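Local coordinates for DNA-directed RNA polymerase subunit Rpo11 (Thermoplasma acidophilum, PDB 1XPP), which probably serves as a small dimerising subunit of the archaeal RNA polymerase, the enzyme that transcribes DNA into RNA, at residues D[14-17]-D[23-26]. Sequence-based numbering, arbitrary orientation.
Sequences RVIS and ITVE
A classic beta bulge in the antiparallel hairpin of strands 12-19 and 22-28 sets Ile16 and Ser17 together opposite Thr24. Thr24 O takes an almost straight bond from Ile16 N (2.8 Å, 169° at the hydrogen) and a weak one from Ser17 N at 3.4 Å, while Thr24 N returns a bond to Ser17 O at 2.9 Å. Before the bulge the register is regular: Arg14 and Glu26 form a hydrogen-bonded pair, Glu26 N reaching Arg14 O at 2.8 Å, and Val15 faces Val25 without such bonds. Within the bulge Ile16 packs along the side of the hairpin that carries Thr24 and Glu26. Its CG1, lying between its own backbone N and carbonyl carbon (chi1 63°), comes 3.8 Å from Thr24 CG2, and its CG2 meets Glu26 CB at 4.0 Å. An alanine here would lose both branches and is likely to strip the Thr24 methyl and the Glu26 CB of the cover Ile16 gives them on this side. Val15 and Ile23 meet on the other face at about a right angle, Val15 CG2 touching Ile23 CD1 at 3.8 Å; Tyr103, Phe100 and Phe96 of the second subunit pack over Val15, Ile23 and Val25, respectively. Arg14 turns its guanidinium away from the hairpin, NE to Glu99 of the third subunit and NH1 to Glu99 of the second. Backbone bonds thus fix the bulged hairpin, its Val15-Val25 face gives an apolar surface to a neighbouring copy, and the two carboxylates probably offset the Arg14 charge where subunits meet.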
ATOM      1  N   ARG D  14       6.931   4.660  -8.816  1.00 19.39           N
ATOM      2  CA  ARG D  14       8.380   4.577  -9.054  1.00 19.66           C
ATOM      3  C   ARG D  14       8.569   4.569 -10.543  1.00 19.24           C
ATOM      4  O   ARG D  14       7.922   3.779 -11.239  1.00 18.89           O
ATOM      5  CB  ARG D  14       8.920   3.261  -8.483  1.00 19.93           C
ATOM      6  CG  ARG D  14      10.437   3.026  -8.644  1.00 24.63           C
ATOM      7  CD  ARG D  14      11.197   3.805  -7.607  1.00 29.26           C
ATOM      8  NE  ARG D  14      12.643   3.575  -7.599  1.00 27.88           N
ATOM      9  CZ  ARG D  14      13.493   4.060  -8.504  1.00 31.93           C
ATOM     10  NH1 ARG D  14      13.044   4.772  -9.531  1.00 32.54           N
ATOM     11  NH2 ARG D  14      14.804   3.833  -8.371  1.00 31.83           N
ATOM     12  N   VAL D  15       9.456   5.413 -11.041  1.00 19.03           N
ATOM     13  CA  VAL D  15       9.857   5.343 -12.445  1.00 20.10           C
ATOM     14  C   VAL D  15      10.707   4.087 -12.624  1.00 21.46           C
ATOM     15  O   VAL D  15      11.678   3.894 -11.901  1.00 21.37           O
ATOM     16  CB  VAL D  15      10.661   6.590 -12.890  1.00 21.04           C
ATOM     17  CG1 VAL D  15      11.243   6.392 -14.284  1.00 21.05           C
ATOM     18  CG2 VAL D  15       9.737   7.845 -12.874  1.00 22.53           C
ATOM     19  N   ILE D  16      10.354   3.225 -13.576  1.00 20.47           N
ATOM     20  CA  ILE D  16      11.120   1.982 -13.722  1.00 22.54           C
ATOM     21  C   ILE D  16      11.786   1.793 -15.078  1.00 23.00           C
ATOM     22  O   ILE D  16      12.560   0.826 -15.263  1.00 23.97           O
ATOM     23  CB  ILE D  16      10.298   0.765 -13.353  1.00 21.57           C
ATOM     24  CG1 ILE D  16       9.106   0.634 -14.307  1.00 21.18           C
ATOM     25  CG2 ILE D  16       9.922   0.814 -11.844  1.00 21.07           C
ATOM     26  CD1 ILE D  16       8.371  -0.636 -14.124  1.00 25.99           C
ATOM     27  N   SER D  17      11.511   2.702 -16.008  1.00 23.77           N
ATOM     28  CA  SER D  17      12.167   2.724 -17.295  1.00 25.93           C
ATOM     29  C   SER D  17      11.991   4.109 -17.863  1.00 26.64           C
ATOM     30  O   SER D  17      10.961   4.743 -17.658  1.00 25.41           O
ATOM     31  CB  SER D  17      11.562   1.676 -18.244  1.00 25.49           C
ATOM     32  OG  SER D  17      12.417   1.484 -19.351  1.00 29.55           O
ATOM     33  N   ILE D  23       8.450   6.830 -20.889  1.00 19.76           N
ATOM     34  CA  ILE D  23       8.675   6.550 -19.494  1.00 19.19           C
ATOM     35  C   ILE D  23       7.688   5.479 -19.083  1.00 17.25           C
ATOM     36  O   ILE D  23       6.571   5.388 -19.640  1.00 18.11           O
ATOM     37  CB  ILE D  23       8.514   7.849 -18.633  1.00 18.37           C
ATOM     38  CG1 ILE D  23       9.138   7.676 -17.261  1.00 19.21           C
ATOM     39  CG2 ILE D  23       7.031   8.295 -18.568  1.00 20.93           C
ATOM     40  CD1 ILE D  23       9.277   9.013 -16.456  1.00 21.07           C
ATOM     41  N   THR D  24       8.131   4.643 -18.149  1.00 18.14           N
ATOM     42  CA  THR D  24       7.276   3.641 -17.533  1.00 16.87           C
ATOM     43  C   THR D  24       7.333   3.809 -16.032  1.00 17.45           C
ATOM     44  O   THR D  24       8.416   3.954 -15.459  1.00 17.09           O
ATOM     45  CB  THR D  24       7.774   2.223 -17.877  1.00 17.17           C
ATOM     46  OG1 THR D  24       7.868   2.134 -19.295  1.00 18.18           O
ATOM     47  CG2 THR D  24       6.823   1.151 -17.315  1.00 18.21           C
ATOM     48  N   VAL D  25       6.152   3.820 -15.423  1.00 16.48           N
ATOM     49  CA  VAL D  25       6.002   4.027 -14.006  1.00 16.20           C
ATOM     50  C   VAL D  25       5.234   2.867 -13.395  1.00 16.84           C
ATOM     51  O   VAL D  25       4.178   2.469 -13.904  1.00 16.35           O
ATOM     52  CB  VAL D  25       5.249   5.371 -13.724  1.00 15.59           C
ATOM     53  CG1 VAL D  25       5.181   5.642 -12.244  1.00 18.50           C
ATOM     54  CG2 VAL D  25       5.925   6.508 -14.437  1.00 15.18           C
ATOM     55  N   GLU D  26       5.781   2.311 -12.316  1.00 16.10           N
ATOM     56  CA  GLU D  26       5.086   1.307 -11.521  1.00 17.79           C
ATOM     57  C   GLU D  26       4.217   2.017 -10.486  1.00 17.77           C
ATOM     58  O   GLU D  26       4.718   2.917  -9.770  1.00 20.00           O
ATOM     59  CB  GLU D  26       6.098   0.381 -10.835  1.00 18.89           C
ATOM     60  CG  GLU D  26       5.454  -0.894 -10.297  1.00 22.75           C
ATOM     61  CD  GLU D  26       6.479  -1.869  -9.731  1.00 28.76           C
ATOM     62  OE1 GLU D  26       7.516  -1.405  -9.211  1.00 30.74           O
ATOM     63  OE2 GLU D  26       6.228  -3.092  -9.774  1.00 29.42           O
TER